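PDB 3DZD: transcriptional regulator (NtrC family) from Aquifex aeolicus, which probably activates transcription from sigma-54-dependent promoters as an AAA+ ATPase response regulator, captured here in its inactive state with ADP bound. Local coordinates for residues E336-Q341 / R348-L353; R143-I148 / E166-L171; I264-A269 / Y289-F294. One frame throughout, in Å; residues are numbered along the deposited sequence.

The three contacts follow one another along the chain, and none nests in or crosses another. Interaction 2 comes first. It joins helix 136-149 to helix 165-176 and closes a loop that holds strand 155-158 and the P-loop. Interaction 3 is next. It closes the segment holding helix 274-279 and ties the middle strand 265-270 of the ATPase sheet to helix 285-291. These two touch each other, because helix 136-149 ends beside strand 265-270 and helix 165-176 packs on that strand. Interaction 1 comes last, in the lid, where it closes a short turn between helices 332-339 and 346-359. It does not touch the others, but interactions 1 and 2 both reach the bound ADP.

Interaction 1 (E336-Q341 / R348-L353); sequences EYLMKQ and RELKNL. With ADP (adenosine-5'-diphosphate), chain C.
L338 meets L350 and L353 inside the helical lid of the AAA+ module, where the second helix also borders the ADP pocket. The contact is small and wholly apolar. The CD2 methyl of L338 does all the touching from its side. L338 CD2 lies 4.0 Å from L350 CD1, and the two side chains cross at about a right angle. The same L338 CD2 is 4.2 Å from CD2 of L353, one turn further along the helix. L338 reaches across because CG sits beside its backbone N (chi1 -64°) and the rest of the side chain is extended.

Close to the end of helix 332-339, Q341 folds back on Y337. Q341 NE2 bonds to Y337 O at 3.1 Å, with the acceptor near the plane of the amide. K340 N reaches the same oxygen from the opposite face of the carbonyl, so Y337 O is gripped twice. The bond also brings Q341 NE2 over one face of the Y337 ring, 3.7 Å above its plane and toward the rim.

Two residues of the second segment turn to the nucleotide. K351 is bent at chi3 (74°), and its NZ donates to the ribose O3' of ADP at 3.2 Å. R348 probably corresponds to the sensor 2 arginine of AAA+ ATPases. R348 NH1 stays 3.8 Å from the beta-phosphate oxygen O2B of ADP, which is a long approach.

Helix 307-322 lies against both segments: L338 rests on A312, L350 on L311 and K351 on F315. W343, in the turn between the segments, touches L350 and E349. On another side of helix 346-359, N352 hydrogen-bonds to E355 and N352 of the second subunit, so this lid helix also lies in the dimer interface.

Interaction 2 (R143-I148 / E166-L171); sequences RLIPKI and EIVARL. With ADP (adenosine-5'-diphosphate), chain C.
I145 pushes its CD1 methyl against V168 and L171, two residues one turn apart on helix 165-176. CD1 of I145 is 3.7 Å from CG1 of V168 and 3.9 Å from CD1 of L171. The CB of L171 is almost as near, 4.0 Å from the same I145 CD1, so the methyl lies against the root of that side chain as well as its end. I145 crosses both partners obliquely. Its CG1 stands beside the backbone N (chi1 -74°) and CD1 is extended beyond it, which gives the side chain its full reach. The next residue, P146, has no N-H, and helix 136-149 is kinked there.

The second helix starts at the P-loop, and its first turn serves the nucleotide. E166 N makes a weak hydrogen bond to the beta-phosphate oxygen O1B of ADP, 3.3 Å long. I167 comes over a face of the adenine: its CD1 stands almost straight above C4 of the ADP base at 3.2 Å, an unusually short distance that may partly reflect coordinate error. K165 and G162 also bond to ADP through their backbone N atoms.

E166 and R170 form a salt bridge one turn apart. R170 NE meets E166 OE2 at 3.2 Å, in the plane of the guanidinium. The oxygen is met on its anti side, 32° out of the carboxylate plane.

All three residues of the contact are buried. I129 and F131 add to the cover of L171, I296 and I157 to that of V168. The chemistry is that of methyl packing: the helices are held by fit and by exclusion of water. Across the contact only methyl and methylene groups meet; polar bonds to the phosphate are made by the first turn of helix 165-176, whose N-terminal end probably favours the phosphates electrostatically.

Interaction 3 (I264-A269 / Y289-F294); sequences IRVISA and YRLSVF
L291 supplies the close contacts of its segment, against V266 and S268 of strand 265-270. Its CB is directed neither at the strand nor away from it. CG lies beside the backbone N (chi1 -72°), and this turns the branched end to the strand. L291 CG itself is 4.1 Å from OG of S268. Of the two methyls, L291 CD1 passes the same S268 OG at 4.0 Å. CD2 comes closest: L291 CD2 lies 3.5 Å from S268 OG and 3.6 Å from CG1 of V266. The side chains of V266 and L291 are inclined to one another, neither parallel nor at right angles. The methyl sits over V266 and S268, which lie two apart and so share one face of the strand.

The serine hydroxyl is not left to the methyls alone. A water lies 2.7 Å from S268 OG and donates a hydrogen bond to L291 O at 2.9 Å. It links the strand to the carbonyl near the end of helix 285-291, just beside the apolar patch. A buried hydroxyl and a backbone carbonyl share this one water.

The strand's other face belongs to helix 165-176, where I267 packs on A169 and I172. R265 is held by three backbone carbonyls: NE bonds to A153 O, NH1 to A149 O and NH2 to I148 O. V266 pairs with V155 of the next strand, and I267 with L226 and L228 on the other side.

Strand 265-270 is the middle strand of its sheet; in related AAA+ proteins the corresponding strand leads to sensor 1, and probably does so here. Such layering, a parallel sheet with helices on both faces, is typical of the alpha-beta-alpha core of P-loop AAA+ ATPases.

Interaction 1 (E336-Q341 / R348-L353)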
# COMPACT_ATOMS: atom_id res chain seq x y z
N GLU A 336 20.09 -29.17 -19.36
CA GLU A 336 20.36 -29.30 -20.79
C GLU A 336 19.11 -28.97 -21.60
O GLU A 336 19.18 -28.23 -22.59
CB GLU A 336 20.84 -30.71 -21.13
CG GLU A 336 21.52 -30.82 -22.49
CD GLU A 336 22.94 -30.24 -22.50
OE1 GLU A 336 23.36 -29.67 -21.46
OE2 GLU A 336 23.64 -30.36 -23.54
N TYR A 337 17.98 -29.52 -21.19
CA TYR A 337 16.72 -29.31 -21.89
C TYR A 337 16.33 -27.84 -21.97
O TYR A 337 15.89 -27.37 -23.02
CB TYR A 337 15.60 -30.10 -21.22
CG TYR A 337 14.21 -29.79 -21.74
CD1 TYR A 337 13.67 -30.52 -22.80
CD2 TYR A 337 13.44 -28.79 -21.18
CE1 TYR A 337 12.40 -30.25 -23.29
CE2 TYR A 337 12.16 -28.50 -21.66
CZ TYR A 337 11.66 -29.24 -22.72
OH TYR A 337 10.40 -28.97 -23.21
N LEU A 338 16.46 -27.12 -20.85
CA LEU A 338 16.10 -25.70 -20.80
C LEU A 338 16.96 -24.89 -21.79
O LEU A 338 16.45 -24.03 -22.52
CB LEU A 338 16.28 -25.15 -19.39
CG LEU A 338 15.39 -25.72 -18.27
CD1 LEU A 338 15.84 -25.21 -16.91
CD2 LEU A 338 13.93 -25.38 -18.49
N MSE A 339 18.25 -25.20 -21.83
CA MSE A 339 19.20 -24.48 -22.67
C MSE A 339 18.94 -24.67 -24.16
O MSE A 339 19.47 -23.93 -24.99
CB MSE A 339 20.62 -24.93 -22.33
CG MSE A 339 21.05 -24.52 -20.94
SE MSE A 339 21.61 -22.67 -20.92
CE MSE A 339 23.20 -22.86 -22.03
N LYS A 340 18.10 -25.64 -24.49
CA LYS A 340 17.83 -25.93 -25.89
C LYS A 340 16.53 -25.29 -26.35
O LYS A 340 16.16 -25.40 -27.51
CB LYS A 340 17.80 -27.45 -26.13
CG LYS A 340 19.17 -28.10 -26.05
CD LYS A 340 19.08 -29.55 -25.55
CE LYS A 340 18.41 -30.46 -26.56
NZ LYS A 340 18.18 -31.83 -26.00
N GLN A 341 15.84 -24.61 -25.44
CA GLN A 341 14.56 -24.00 -25.78
C GLN A 341 14.73 -22.58 -26.33
O GLN A 341 15.70 -21.90 -26.02
CB GLN A 341 13.61 -24.02 -24.57
CG GLN A 341 13.40 -25.42 -24.00
CD GLN A 341 12.98 -26.44 -25.06
OE1 GLN A 341 11.90 -26.32 -25.66
NE2 GLN A 341 13.82 -27.45 -25.29
N ARG A 348 8.42 -15.18 -18.76
CA ARG A 348 7.04 -15.45 -18.43
C ARG A 348 6.73 -16.92 -18.75
O ARG A 348 6.10 -17.62 -17.96
CB ARG A 348 6.15 -14.50 -19.23
CG ARG A 348 4.70 -14.54 -18.89
CD ARG A 348 4.07 -13.27 -19.42
NE ARG A 348 3.95 -13.31 -20.87
CZ ARG A 348 3.80 -12.23 -21.63
NH1 ARG A 348 3.76 -11.03 -21.07
NH2 ARG A 348 3.69 -12.36 -22.95
N GLU A 349 7.20 -17.39 -19.90
CA GLU A 349 7.08 -18.79 -20.27
C GLU A 349 7.83 -19.71 -19.29
O GLU A 349 7.26 -20.65 -18.76
CB GLU A 349 7.58 -19.03 -21.71
CG GLU A 349 7.35 -20.46 -22.20
CD GLU A 349 7.88 -20.72 -23.61
OE1 GLU A 349 8.02 -19.76 -24.40
OE2 GLU A 349 8.15 -21.89 -23.93
N LEU A 350 9.11 -19.41 -19.04
CA LEU A 350 9.91 -20.20 -18.10
C LEU A 350 9.27 -20.30 -16.72
O LEU A 350 9.21 -21.39 -16.15
CB LEU A 350 11.32 -19.62 -17.96
CG LEU A 350 12.24 -20.35 -16.97
CD1 LEU A 350 12.64 -21.73 -17.47
CD2 LEU A 350 13.47 -19.53 -16.69
N LYS A 351 8.80 -19.18 -16.18
CA LYS A 351 8.25 -19.18 -14.84
C LYS A 351 7.06 -20.12 -14.76
O LYS A 351 7.00 -21.00 -13.91
CB LYS A 351 7.82 -17.77 -14.41
CG LYS A 351 7.49 -17.68 -12.93
CD LYS A 351 6.88 -16.34 -12.52
CE LYS A 351 5.44 -16.22 -13.00
NZ LYS A 351 4.69 -15.23 -12.17
N ASN A 352 6.13 -19.93 -15.68
CA ASN A 352 4.95 -20.74 -15.72
C ASN A 352 5.27 -22.21 -15.93
O ASN A 352 4.60 -23.08 -15.39
CB ASN A 352 4.01 -20.25 -16.81
CG ASN A 352 2.92 -21.25 -17.11
OD1 ASN A 352 3.12 -22.18 -17.87
ND2 ASN A 352 1.76 -21.04 -16.51
N LEU A 353 6.31 -22.49 -16.71
CA LEU A 353 6.72 -23.87 -16.95
C LEU A 353 7.29 -24.53 -15.69
O LEU A 353 7.10 -25.72 -15.47
CB LEU A 353 7.72 -23.96 -18.11
CG LEU A 353 8.32 -25.35 -18.32
CD1 LEU A 353 8.25 -25.79 -19.77
CD2 LEU A 353 9.75 -25.41 -17.82
PB ADP C . 7.25 -7.99 -19.15
O1B ADP C . 7.02 -6.91 -18.11
O2B ADP C . 6.09 -8.21 -20.10
O3B ADP C . 8.55 -7.87 -19.89
PA ADP C . 7.15 -9.67 -16.78
O1A ADP C . 8.35 -9.26 -15.98
O2A ADP C . 5.81 -9.08 -16.39
O3A ADP C . 7.45 -9.39 -18.35
O5' ADP C . 7.01 -11.27 -16.73
C5' ADP C . 8.04 -12.07 -16.14
C4' ADP C . 7.55 -12.81 -14.91
O4' ADP C . 8.71 -13.42 -14.35
C3' ADP C . 7.09 -11.84 -13.85
O3' ADP C . 6.29 -12.55 -12.89
C2' ADP C . 8.34 -11.41 -13.12
O2' ADP C . 8.00 -11.35 -11.74
C1' ADP C . 9.28 -12.57 -13.35
N9 ADP C . 10.61 -12.12 -13.83
C8 ADP C . 10.86 -11.58 -15.04
N7 ADP C . 12.16 -11.30 -15.19
C5 ADP C . 12.78 -11.66 -14.05
C6 ADP C . 14.17 -11.62 -13.55
N6 ADP C . 15.18 -11.13 -14.33
N1 ADP C . 14.40 -12.10 -12.31
C2 ADP C . 13.40 -12.59 -11.55
N3 ADP C . 12.11 -12.65 -11.94
C4 ADP C . 11.75 -12.21 -13.16

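Interaction 2 (R143-I148 / E166-L171)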
# COMPACT_ATOMS: atom_id res chain seq x y z
N ARG A 143 23.99 -2.12 -13.84
CA ARG A 143 24.86 -0.97 -13.54
C ARG A 143 24.27 0.33 -14.06
O ARG A 143 24.53 1.41 -13.53
CB ARG A 143 26.25 -1.17 -14.14
CG ARG A 143 27.13 -2.14 -13.37
CD ARG A 143 28.55 -2.22 -13.96
NE ARG A 143 28.65 -3.18 -15.05
CZ ARG A 143 28.70 -2.83 -16.34
NH1 ARG A 143 28.66 -1.55 -16.68
NH2 ARG A 143 28.79 -3.77 -17.28
N LEU A 144 23.47 0.23 -15.12
CA LEU A 144 22.92 1.41 -15.77
C LEU A 144 21.75 2.00 -14.98
O LEU A 144 21.59 3.21 -14.88
CB LEU A 144 22.48 1.05 -17.19
CG LEU A 144 21.70 2.10 -17.96
CD1 LEU A 144 22.61 3.28 -18.35
CD2 LEU A 144 21.04 1.47 -19.19
N ILE A 145 20.94 1.11 -14.41
CA ILE A 145 19.70 1.49 -13.73
C ILE A 145 19.86 2.58 -12.68
O ILE A 145 19.07 3.53 -12.64
CB ILE A 145 19.04 0.25 -13.07
CG1 ILE A 145 18.40 -0.65 -14.12
CG2 ILE A 145 18.00 0.68 -12.07
CD1 ILE A 145 17.69 -1.82 -13.51
N PRO A 146 20.87 2.45 -11.80
CA PRO A 146 21.07 3.44 -10.73
C PRO A 146 21.51 4.81 -11.27
O PRO A 146 21.25 5.83 -10.63
CB PRO A 146 22.18 2.81 -9.88
CG PRO A 146 22.22 1.37 -10.27
CD PRO A 146 21.83 1.34 -11.70
N LYS A 147 22.19 4.81 -12.41
CA LYS A 147 22.62 6.05 -13.05
C LYS A 147 21.46 6.80 -13.71
O LYS A 147 21.40 8.03 -13.69
CB LYS A 147 23.68 5.74 -14.10
CG LYS A 147 24.92 5.07 -13.55
CD LYS A 147 25.92 4.79 -14.66
CE LYS A 147 27.27 4.36 -14.10
NZ LYS A 147 28.35 4.42 -15.12
N ILE A 148 20.53 6.04 -14.28
CA ILE A 148 19.36 6.57 -14.96
C ILE A 148 18.34 7.10 -13.95
O ILE A 148 17.66 8.09 -14.21
CB ILE A 148 18.66 5.45 -15.76
CG1 ILE A 148 19.49 5.04 -16.96
CG2 ILE A 148 17.30 5.87 -16.24
CD1 ILE A 148 18.77 4.05 -17.84
N GLU A 166 8.81 -4.71 -16.42
CA GLU A 166 8.23 -4.11 -15.22
C GLU A 166 9.19 -4.15 -14.03
O GLU A 166 9.26 -3.21 -13.24
CB GLU A 166 6.89 -4.76 -14.86
CG GLU A 166 6.40 -4.35 -13.47
CD GLU A 166 4.96 -4.77 -13.17
OE1 GLU A 166 4.10 -4.75 -14.08
OE2 GLU A 166 4.70 -5.10 -11.99
N ILE A 167 9.92 -5.25 -13.89
CA ILE A 167 10.91 -5.33 -12.82
C ILE A 167 11.91 -4.19 -12.92
O ILE A 167 12.25 -3.56 -11.92
CB ILE A 167 11.70 -6.63 -12.85
CG1 ILE A 167 10.79 -7.82 -12.51
CG2 ILE A 167 12.85 -6.55 -11.88
CD1 ILE A 167 11.55 -9.12 -12.31
N VAL A 168 12.40 -3.93 -14.13
CA VAL A 168 13.38 -2.89 -14.31
C VAL A 168 12.78 -1.54 -13.92
O VAL A 168 13.43 -0.72 -13.26
CB VAL A 168 13.89 -2.83 -15.77
CG1 VAL A 168 14.87 -1.67 -15.93
CG2 VAL A 168 14.54 -4.14 -16.16
N ALA A 169 11.53 -1.32 -14.32
CA ALA A 169 10.79 -0.10 -14.00
C ALA A 169 10.65 0.12 -12.49
O ALA A 169 10.86 1.24 -12.00
CB ALA A 169 9.43 -0.12 -14.68
N ARG A 170 10.31 -0.92 -11.74
CA ARG A 170 10.23 -0.82 -10.28
C ARG A 170 11.58 -0.55 -9.66
O ARG A 170 11.70 0.22 -8.70
CB ARG A 170 9.63 -2.09 -9.67
CG ARG A 170 8.13 -2.20 -9.86
CD ARG A 170 7.55 -3.42 -9.18
NE ARG A 170 6.13 -3.57 -9.53
CZ ARG A 170 5.15 -2.87 -8.96
NH1 ARG A 170 5.43 -1.98 -8.00
NH2 ARG A 170 3.89 -3.06 -9.34
N LEU A 171 12.61 -1.20 -10.20
CA LEU A 171 13.96 -0.96 -9.73
C LEU A 171 14.28 0.50 -9.89
O LEU A 171 14.75 1.14 -8.95
CB LEU A 171 14.97 -1.82 -10.51
CG LEU A 171 14.91 -3.31 -10.14
CD1 LEU A 171 15.92 -4.12 -10.95
CD2 LEU A 171 15.12 -3.52 -8.64
PB ADP C . 7.25 -7.99 -19.15
O1B ADP C . 7.02 -6.91 -18.11
O2B ADP C . 6.09 -8.21 -20.10
O3B ADP C . 8.55 -7.87 -19.89
PA ADP C . 7.15 -9.67 -16.78
O1A ADP C . 8.35 -9.26 -15.98
O2A ADP C . 5.81 -9.08 -16.39
O3A ADP C . 7.45 -9.39 -18.35
O5' ADP C . 7.01 -11.27 -16.73
C5' ADP C . 8.04 -12.07 -16.14
C4' ADP C . 7.55 -12.81 -14.91
O4' ADP C . 8.71 -13.42 -14.35
C3' ADP C . 7.09 -11.84 -13.85
O3' ADP C . 6.29 -12.55 -12.89
C2' ADP C . 8.34 -11.41 -13.12
O2' ADP C . 8.00 -11.35 -11.74
C1' ADP C . 9.28 -12.57 -13.35
N9 ADP C . 10.61 -12.12 -13.83
C8 ADP C . 10.86 -11.58 -15.04
N7 ADP C . 12.16 -11.30 -15.19
C5 ADP C . 12.78 -11.66 -14.05
C6 ADP C . 14.17 -11.62 -13.55
N6 ADP C . 15.18 -11.13 -14.33
N1 ADP C . 14.40 -12.10 -12.31
C2 ADP C . 13.40 -12.59 -11.55
N3 ADP C . 12.11 -12.65 -11.94
C4 ADP C . 11.75 -12.21 -13.16

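Interaction 3 (I264-A269 / Y289-F294)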
# COMPACT_ATOMS: atom_id res chain seq x y z
N ILE A 264 5.15 13.57 -12.21
CA ILE A 264 5.40 12.15 -12.40
C ILE A 264 6.68 11.92 -13.18
O ILE A 264 7.02 12.69 -14.07
CB ILE A 264 4.26 11.49 -13.18
CG1 ILE A 264 3.96 12.28 -14.45
CG2 ILE A 264 3.01 11.39 -12.32
CD1 ILE A 264 2.56 12.07 -14.97
N ARG A 265 7.39 10.87 -12.81
CA ARG A 265 8.46 10.35 -13.63
C ARG A 265 7.85 9.25 -14.50
O ARG A 265 7.26 8.30 -13.98
CB ARG A 265 9.58 9.79 -12.76
CG ARG A 265 10.93 9.78 -13.42
CD ARG A 265 11.14 8.54 -14.28
NE ARG A 265 12.45 8.59 -14.92
CZ ARG A 265 13.59 8.34 -14.30
NH1 ARG A 265 13.59 8.01 -13.01
NH2 ARG A 265 14.74 8.43 -14.96
N VAL A 266 7.97 9.40 -15.81
CA VAL A 266 7.33 8.49 -16.74
C VAL A 266 8.27 7.40 -17.22
O VAL A 266 9.33 7.69 -17.77
CB VAL A 266 6.80 9.25 -17.96
CG1 VAL A 266 6.17 8.27 -18.95
CG2 VAL A 266 5.80 10.31 -17.53
N ILE A 267 7.87 6.16 -16.99
CA ILE A 267 8.61 5.02 -17.54
C ILE A 267 7.69 4.26 -18.47
O ILE A 267 6.55 3.96 -18.11
CB ILE A 267 9.14 4.07 -16.45
CG1 ILE A 267 10.03 4.84 -15.46
CG2 ILE A 267 9.91 2.92 -17.09
CD1 ILE A 267 10.65 3.98 -14.38
N SER A 268 8.19 3.95 -19.67
CA SER A 268 7.39 3.28 -20.68
C SER A 268 8.06 2.02 -21.12
O SER A 268 9.27 1.87 -20.99
CB SER A 268 7.21 4.19 -21.89
OG SER A 268 6.57 5.38 -21.50
N ALA A 269 7.27 1.11 -21.67
CA ALA A 269 7.79 -0.17 -22.12
C ALA A 269 7.10 -0.54 -23.42
O ALA A 269 5.93 -0.22 -23.61
CB ALA A 269 7.54 -1.22 -21.09
N TYR A 289 10.10 10.80 -28.81
CA TYR A 289 11.31 11.44 -28.30
C TYR A 289 11.14 11.98 -26.88
O TYR A 289 12.09 12.01 -26.11
CB TYR A 289 11.82 12.51 -29.28
CG TYR A 289 12.34 11.88 -30.55
CD1 TYR A 289 13.47 11.07 -30.53
CD2 TYR A 289 11.69 12.05 -31.76
CE1 TYR A 289 13.94 10.46 -31.68
CE2 TYR A 289 12.16 11.45 -32.93
CZ TYR A 289 13.29 10.66 -32.88
OH TYR A 289 13.77 10.06 -34.02
N ARG A 290 9.92 12.37 -26.52
CA ARG A 290 9.63 12.79 -25.16
C ARG A 290 9.82 11.64 -24.18
O ARG A 290 10.35 11.83 -23.08
CB ARG A 290 8.19 13.30 -25.04
CG ARG A 290 7.98 14.70 -25.57
CD ARG A 290 7.87 15.71 -24.46
NE ARG A 290 7.85 17.08 -24.97
CZ ARG A 290 7.99 18.15 -24.20
NH1 ARG A 290 8.15 18.01 -22.89
NH2 ARG A 290 7.97 19.36 -24.74
N LEU A 291 9.41 10.43 -24.59
CA LEU A 291 9.37 9.27 -23.71
C LEU A 291 10.68 8.51 -23.64
O LEU A 291 10.82 7.61 -22.80
CB LEU A 291 8.30 8.30 -24.18
CG LEU A 291 6.84 8.68 -23.98
CD1 LEU A 291 5.95 7.67 -24.67
CD2 LEU A 291 6.53 8.74 -22.50
N SER A 292 11.61 8.83 -24.52
CA SER A 292 12.82 8.03 -24.68
C SER A 292 14.13 8.81 -24.54
O SER A 292 15.12 8.47 -25.18
CB SER A 292 12.78 7.30 -26.02
OG SER A 292 12.76 8.24 -27.08
N VAL A 293 14.12 9.85 -23.71
CA VAL A 293 15.33 10.58 -23.36
C VAL A 293 16.42 9.63 -22.87
O VAL A 293 17.59 9.82 -23.19
CB VAL A 293 15.03 11.65 -22.28
CG1 VAL A 293 16.29 12.34 -21.84
CG2 VAL A 293 14.02 12.66 -22.80
N PHE A 294 16.03 8.62 -22.09
CA PHE A 294 16.87 7.47 -21.80
C PHE A 294 16.23 6.20 -22.32
O PHE A 294 15.01 6.08 -22.35
CB PHE A 294 17.08 7.29 -20.30
CG PHE A 294 17.87 8.38 -19.66
CD1 PHE A 294 19.15 8.67 -20.10
CD2 PHE A 294 17.33 9.11 -18.61
CE1 PHE A 294 19.88 9.68 -19.50
CE2 PHE A 294 18.05 10.12 -18.01
CZ PHE A 294 19.33 10.41 -18.46
O HOH W 1 8.76 6.79 -21.00